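Local coordinates for protein cytokinin riboside 5'-monophosphate phosphoribohydrolase (Corynebacterium glutamicum, PDB 5ZBL) that belongs to the LOG-like proteins of the SLOG clan, with a Rossmann-type alpha/beta fold, and assembles as a pair of subunits, at residues 32-37 and 180-185; 97-102 and 120-125. One frame throughout, in Å; residues are numbered along the deposited sequence.

Contact 1 of 2, residues 32-37 and 180-185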
loop_
_atom_site.group_PDB
_atom_site.type_symbol
_atom_site.label_atom_id
_atom_site.label_comp_id
_atom_site.label_asym_id
_atom_site.label_seq_id
_atom_site.Cartn_x
_atom_site.Cartn_y
_atom_site.Cartn_z
ATOM N N GLN A 32 13.305 1.807 19.859
ATOM C CA GLN A 32 14.033 2.674 20.796
ATOM C C GLN A 32 15.460 2.936 20.418
ATOM O O GLN A 32 15.914 4.070 20.530
ATOM C CB GLN A 32 13.992 2.072 22.190
ATOM C CG GLN A 32 12.607 2.214 22.782
ATOM C CD GLN A 32 12.330 1.252 23.909
ATOM O OE1 GLN A 32 11.232 1.250 24.427
ATOM N NE2 GLN A 32 13.318 0.411 24.280
ATOM N N THR A 33 16.157 1.903 19.949
ATOM C CA THR A 33 17.547 2.070 19.497
ATOM C C THR A 33 17.592 2.944 18.265
ATOM O O THR A 33 18.537 3.731 18.077
ATOM C CB THR A 33 18.247 0.720 19.191
ATOM O OG1 THR A 33 17.848 -0.240 20.157
ATOM C CG2 THR A 33 19.724 0.860 19.336
ATOM N N LEU A 34 16.585 2.784 17.413
ATOM C CA LEU A 34 16.505 3.586 16.195
ATOM C C LEU A 34 16.276 5.085 16.524
ATOM O O LEU A 34 16.995 5.973 16.029
ATOM C CB LEU A 34 15.418 3.003 15.280
ATOM C CG LEU A 34 15.184 3.739 13.967
ATOM C CD1 LEU A 34 16.460 3.887 13.121
ATOM C CD2 LEU A 34 14.070 3.041 13.210
ATOM N N ALA A 35 15.286 5.348 17.372
ATOM C CA ALA A 35 15.007 6.690 17.881
ATOM C C ALA A 35 16.222 7.416 18.494
ATOM O O ALA A 35 16.451 8.599 18.230
ATOM C CB ALA A 35 13.897 6.595 18.921
ATOM N N LYS A 36 16.973 6.701 19.333
ATOM C CA LYS A 36 18.172 7.257 20.011
ATOM C C LYS A 36 19.293 7.653 19.030
ATOM O O LYS A 36 19.898 8.729 19.156
ATOM C CB LYS A 36 18.692 6.244 21.072
ATOM C CG LYS A 36 19.966 6.618 21.847
ATOM C CD LYS A 36 19.903 7.994 22.530
ATOM C CE LYS A 36 20.806 8.112 23.758
ATOM N NZ LYS A 36 20.153 8.981 24.777
ATOM N N THR A 37 19.581 6.751 18.089
ATOM C CA THR A 37 20.541 6.988 17.026
ATOM C C THR A 37 20.148 8.209 16.237
ATOM O O THR A 37 20.992 9.078 15.950
ATOM C CB THR A 37 20.578 5.786 16.075
ATOM O OG1 THR A 37 20.734 4.612 16.856
ATOM C CG2 THR A 37 21.724 5.870 15.070
ATOM N N ALA A 180 23.645 1.726 10.568
ATOM C CA ALA A 180 23.805 1.490 9.146
ATOM C C ALA A 180 22.638 2.069 8.308
ATOM O O ALA A 180 22.866 2.600 7.219
ATOM C CB ALA A 180 23.976 0.016 8.878
ATOM N N LEU A 181 21.418 1.984 8.854
ATOM C CA LEU A 181 20.216 2.517 8.249
ATOM C C LEU A 181 20.198 4.035 8.108
ATOM O O LEU A 181 19.866 4.556 7.027
ATOM C CB LEU A 181 18.986 2.101 9.060
ATOM C CG LEU A 181 17.629 2.438 8.367
ATOM C CD1 LEU A 181 16.581 1.373 8.601
ATOM C CD2 LEU A 181 17.088 3.770 8.831
ATOM N N LEU A 182 20.498 4.745 9.198
ATOM C CA LEU A 182 20.534 6.219 9.172
ATOM C C LEU A 182 21.715 6.718 8.382
ATOM O O LEU A 182 21.583 7.687 7.618
ATOM C CB LEU A 182 20.569 6.802 10.572
ATOM C CG LEU A 182 19.236 6.619 11.316
ATOM C CD1 LEU A 182 19.407 6.762 12.821
ATOM C CD2 LEU A 182 18.186 7.591 10.796
ATOM N N LYS A 183 22.857 6.059 8.546
ATOM C CA LYS A 183 24.057 6.406 7.765
ATOM C C LYS A 183 23.788 6.330 6.284
ATOM O O LYS A 183 24.152 7.234 5.543
ATOM C CB LYS A 183 25.236 5.503 8.105
ATOM C CG LYS A 183 26.517 5.828 7.353
ATOM C CD LYS A 183 27.750 5.377 8.124
ATOM C CE LYS A 183 29.016 6.001 7.550
ATOM N NZ LYS A 183 29.727 5.075 6.629
ATOM N N ALA A 184 23.136 5.256 5.850
ATOM C CA ALA A 184 22.813 5.105 4.432
ATOM C C ALA A 184 21.858 6.207 3.929
ATOM O O ALA A 184 22.006 6.641 2.788
ATOM C CB ALA A 184 22.256 3.714 4.143
ATOM N N MET A 185 20.882 6.612 4.761
ATOM C CA MET A 185 19.931 7.685 4.437
ATOM C C MET A 185 20.633 9.083 4.416
ATOM O O MET A 185 20.259 9.950 3.631
ATOM C CB MET A 185 18.726 7.701 5.429
ATOM C CG MET A 185 17.744 6.515 5.356
ATOM S SD MET A 185 16.426 6.534 6.619
ATOM C CE MET A 185 15.400 7.778 5.866
#
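Thr37, which meets Leu182 across the contact, also grips a flat group in its own helix, the peptide carbonyl of Thr33. Thr37 OG1 approaches Thr33 O from one face of the carbonyl plane, and Thr37 N from the other. The hydroxyl bond is short, with Thr37 OG1 2.7 Å from Thr33 O, and the donor lies 24° out of the plane; the backbone bond from Thr37 N is longer. With OG1 placed beside its own backbone N and turned back into the helix, the methyl CG2 becomes the part of Thr37 that faces its neighbour. There Thr37 CG2 lies 3.3 Å from Leu182 CD1, closer than a usual carbon contact, so its exact geometry is doubtful.

The setting is a Rossmann-type alpha/beta fold, on whose parallel sheet helix 25-40 and the C-terminal helix 178-186 lie as neighbours. Their short segments cross at -42°, with the axes 10.6 Å apart. Leu34 fills the side nearer the sheet. With CG opposite the backbone N across the CA-CB bond (chi1 179°), Leu34 CD1 comes 4.1 Å from Leu182 CD1 and 4.3 Å from Leu181 CD2. Leu182 CD1 is therefore shared, touching both Thr37 and Leu34. On the sheet side Leu34 and Leu181 both rest on Tyr142 of strand 139-142, while Leu182 also touches Arg41 in a loop.

Contact 2 of 2, residues 97-102 and 120-125; sequences HIRKRR and LEELFE. With GOL (glycerol), chain F.
Lys100 reaches across from helix 96-106 to Glu121 and Glu125 of helix 117-130, forming a salt-bridge network between two helices of the Rossmann-type fold. The segment axes come no closer than 11.8 Å and diverge at 62°. Lys100 NZ is 2.7 Å from Glu121 OE2 and 3.1 Å from Glu125 OE1. The lysine chain runs out straight beyond CG, whereas both glutamates bend at chi2 and lie at about a right angle to it. Glu121 OE2 is met on its syn side, 33° out of the carboxylate plane, and Glu125 OE1 on its anti side, 27° out.

This compact part lies at the subunit interface. Lys100 makes a further salt bridge to Glu125 of the second subunit, and Glu121 lies close to its own copy there. The lysines of both subunits would be expected to ease the crowding of negative charge among these carboxylates.

Away from it the contact is looser. Glu122, the last residue of the PGGxGTxxE signature of LOG proteins, comes no nearer to Arg99 than 4.4 Å, from Glu122 OE2 to Arg99 NH1. That oxygen lies well out of the guanidinium plane, leaving an attraction of charges without a directed N-H. Arg99 is held instead by bonds to the carbonyls of Gly48 and Val72.

Glycerol, probably from the crystallisation liquor, borders the lysine end and also bonds Lys100 and Glu125 of the second subunit. Its O2 accepts a hydrogen bond from Lys100 NZ at 2.6 Å, while its O3 sits at the edge of the His97 ring, 3.1 Å from His97 CD2.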
loop_
_atom_site.group_PDB
_atom_site.type_symbol
_atom_site.label_atom_id
_atom_site.label_comp_id
_atom_site.label_asym_id
_atom_site.label_seq_id
_atom_site.Cartn_x
_atom_site.Cartn_y
_atom_site.Cartn_z
ATOM N N HIS A 97 -5.972 11.388 2.917
ATOM C CA HIS A 97 -5.179 11.877 1.791
ATOM C C HIS A 97 -4.195 12.947 2.256
ATOM O O HIS A 97 -2.985 12.847 2.038
ATOM C CB HIS A 97 -6.134 12.494 0.751
ATOM C CG HIS A 97 -5.496 12.870 -0.558
ATOM N ND1 HIS A 97 -5.827 14.027 -1.235
ATOM C CD2 HIS A 97 -4.602 12.225 -1.338
ATOM C CE1 HIS A 97 -5.163 14.081 -2.376
ATOM N NE2 HIS A 97 -4.412 12.998 -2.463
ATOM N N ILE A 98 -4.752 13.976 2.896
ATOM C CA ILE A 98 -4.008 15.133 3.318
ATOM C C ILE A 98 -3.009 14.612 4.358
ATOM O O ILE A 98 -1.812 14.959 4.307
ATOM C CB ILE A 98 -4.948 16.272 3.813
ATOM C CG1 ILE A 98 -5.790 16.805 2.636
ATOM C CG2 ILE A 98 -4.155 17.452 4.374
ATOM C CD1 ILE A 98 -6.988 17.640 3.059
ATOM N N ARG A 99 -3.442 13.697 5.230
ATOM C CA ARG A 99 -2.487 13.195 6.209
ATOM C C ARG A 99 -1.173 12.672 5.547
ATOM O O ARG A 99 -0.066 13.073 5.929
ATOM C CB ARG A 99 -3.131 12.143 7.046
ATOM C CG ARG A 99 -2.325 11.747 8.236
ATOM C CD ARG A 99 -2.693 10.359 8.542
ATOM N NE ARG A 99 -2.299 9.919 9.844
ATOM C CZ ARG A 99 -2.428 8.656 10.226
ATOM N NH1 ARG A 99 -2.909 7.736 9.368
ATOM N NH2 ARG A 99 -2.069 8.314 11.470
ATOM N N LYS A 100 -1.311 11.850 4.511
ATOM C CA LYS A 100 -0.167 11.216 3.854
ATOM C C LYS A 100 0.642 12.209 3.051
ATOM O O LYS A 100 1.879 12.167 3.075
ATOM C CB LYS A 100 -0.601 10.151 2.884
ATOM C CG LYS A 100 -1.409 9.036 3.455
ATOM C CD LYS A 100 -1.596 8.017 2.344
ATOM C CE LYS A 100 -2.844 7.198 2.463
ATOM N NZ LYS A 100 -2.866 6.282 1.284
ATOM N N ARG A 101 -0.030 13.107 2.353
ATOM C CA ARG A 101 0.705 14.195 1.719
ATOM C C ARG A 101 1.574 14.996 2.737
ATOM O O ARG A 101 2.745 15.278 2.469
ATOM C CB ARG A 101 -0.247 15.093 0.968
ATOM C CG ARG A 101 0.423 16.120 0.071
ATOM C CD ARG A 101 -0.540 17.263 -0.250
ATOM N NE ARG A 101 -1.509 16.912 -1.290
ATOM C CZ ARG A 101 -1.258 16.894 -2.596
ATOM N NH1 ARG A 101 -0.054 17.194 -3.068
ATOM N NH2 ARG A 101 -2.227 16.560 -3.445
ATOM N N ARG A 102 1.017 15.321 3.906
ATOM C CA ARG A 102 1.728 16.114 4.890
ATOM C C ARG A 102 2.929 15.413 5.533
ATOM O O ARG A 102 3.999 16.041 5.744
ATOM C CB ARG A 102 0.804 16.648 5.992
ATOM C CG ARG A 102 0.323 18.060 5.754
ATOM C CD ARG A 102 1.462 19.088 5.691
ATOM N NE ARG A 102 1.709 19.736 6.962
ATOM C CZ ARG A 102 2.541 20.760 7.126
ATOM N NH1 ARG A 102 2.682 21.292 8.334
ATOM N NH2 ARG A 102 3.237 21.261 6.102
ATOM N N LEU A 120 2.463 -1.093 5.365
ATOM C CA LEU A 120 2.726 -1.557 4.021
ATOM C C LEU A 120 2.136 -0.626 2.969
ATOM O O LEU A 120 2.836 -0.204 2.038
ATOM C CB LEU A 120 2.219 -3.012 3.839
ATOM C CG LEU A 120 3.291 -4.070 4.068
ATOM C CD1 LEU A 120 2.787 -5.501 4.044
ATOM C CD2 LEU A 120 4.313 -3.964 2.966
ATOM N N GLU A 121 0.869 -0.267 3.144
ATOM C CA GLU A 121 0.233 0.713 2.271
ATOM C C GLU A 121 1.031 2.034 2.166
ATOM O O GLU A 121 1.215 2.582 1.064
ATOM C CB GLU A 121 -1.158 1.008 2.755
ATOM C CG GLU A 121 -2.036 1.756 1.796
ATOM C CD GLU A 121 -1.804 3.250 1.805
ATOM O OE1 GLU A 121 -1.559 3.803 2.905
ATOM O OE2 GLU A 121 -1.861 3.891 0.706
ATOM N N GLU A 122 1.465 2.574 3.299
ATOM C CA GLU A 122 2.211 3.836 3.257
ATOM C C GLU A 122 3.494 3.641 2.447
ATOM O O GLU A 122 3.874 4.521 1.707
ATOM C CB GLU A 122 2.501 4.401 4.659
ATOM C CG GLU A 122 1.370 5.262 5.233
ATOM C CD GLU A 122 1.188 5.150 6.759
ATOM O OE1 GLU A 122 1.497 4.071 7.342
ATOM O OE2 GLU A 122 0.689 6.128 7.393
ATOM N N LEU A 123 4.123 2.478 2.569
ATOM C CA LEU A 123 5.392 2.245 1.951
ATOM C C LEU A 123 5.242 2.178 0.418
ATOM O O LEU A 123 6.025 2.752 -0.331
ATOM C CB LEU A 123 6.013 0.959 2.509
ATOM C CG LEU A 123 7.310 0.524 1.821
ATOM C CD1 LEU A 123 8.367 1.520 2.119
ATOM C CD2 LEU A 123 7.721 -0.868 2.245
ATOM N N PHE A 124 4.223 1.473 -0.024
ATOM C CA PHE A 124 3.941 1.340 -1.439
ATOM C C PHE A 124 3.426 2.628 -2.069
ATOM O O PHE A 124 3.641 2.886 -3.268
ATOM C CB PHE A 124 2.999 0.150 -1.669
ATOM C CG PHE A 124 3.716 -1.158 -1.699
ATOM C CD1 PHE A 124 4.562 -1.450 -2.756
ATOM C CD2 PHE A 124 3.571 -2.087 -0.697
ATOM C CE1 PHE A 124 5.245 -2.647 -2.817
ATOM C CE2 PHE A 124 4.262 -3.283 -0.739
ATOM C CZ PHE A 124 5.104 -3.554 -1.798
ATOM N N GLU A 125 2.744 3.420 -1.255
ATOM C CA GLU A 125 2.364 4.775 -1.598
ATOM C C GLU A 125 3.595 5.647 -1.923
ATOM O O GLU A 125 3.658 6.239 -3.037
ATOM C CB GLU A 125 1.500 5.356 -0.489
ATOM C CG GLU A 125 1.000 6.784 -0.632
ATOM C CD GLU A 125 -0.102 6.930 -1.619
ATOM O OE1 GLU A 125 -1.259 7.207 -1.223
ATOM O OE2 GLU A 125 0.211 6.781 -2.798
HETATM C C1 GOL F . -6.418 8.331 0.195
HETATM O O1 GOL F . -6.445 7.326 1.212
HETATM C C2 GOL F . -5.042 8.471 -0.459
HETATM O O2 GOL F . -4.456 7.192 -0.628
HETATM C C3 GOL F . -5.099 9.063 -1.852
HETATM O O3 GOL F . -3.776 9.351 -2.319
#

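In the fold
The two contacts illustrate how one sheet separates different kinds of helix packing. Along the chain contact 2 is nested inside the loop closed by contact 1, yet their centres are 22 Å apart, on opposite sides of the chain's centre, and their nearest atoms about 10 Å apart. Strand 139-142 connects them indirectly: Ala140 and Tyr142 meet apolar side chains of contact 1, whereas Val139 and Leu141 meet Leu123 in segment 120-125. Contact 1 touches no other protein chain of the assembly, while contact 2 joins the second subunit and glycerol. Contact 2 also lies near a phosphate ion, about 6 Å from the Glu122 side chain, probably from the crystallisation liquor, though it may mark a pocket.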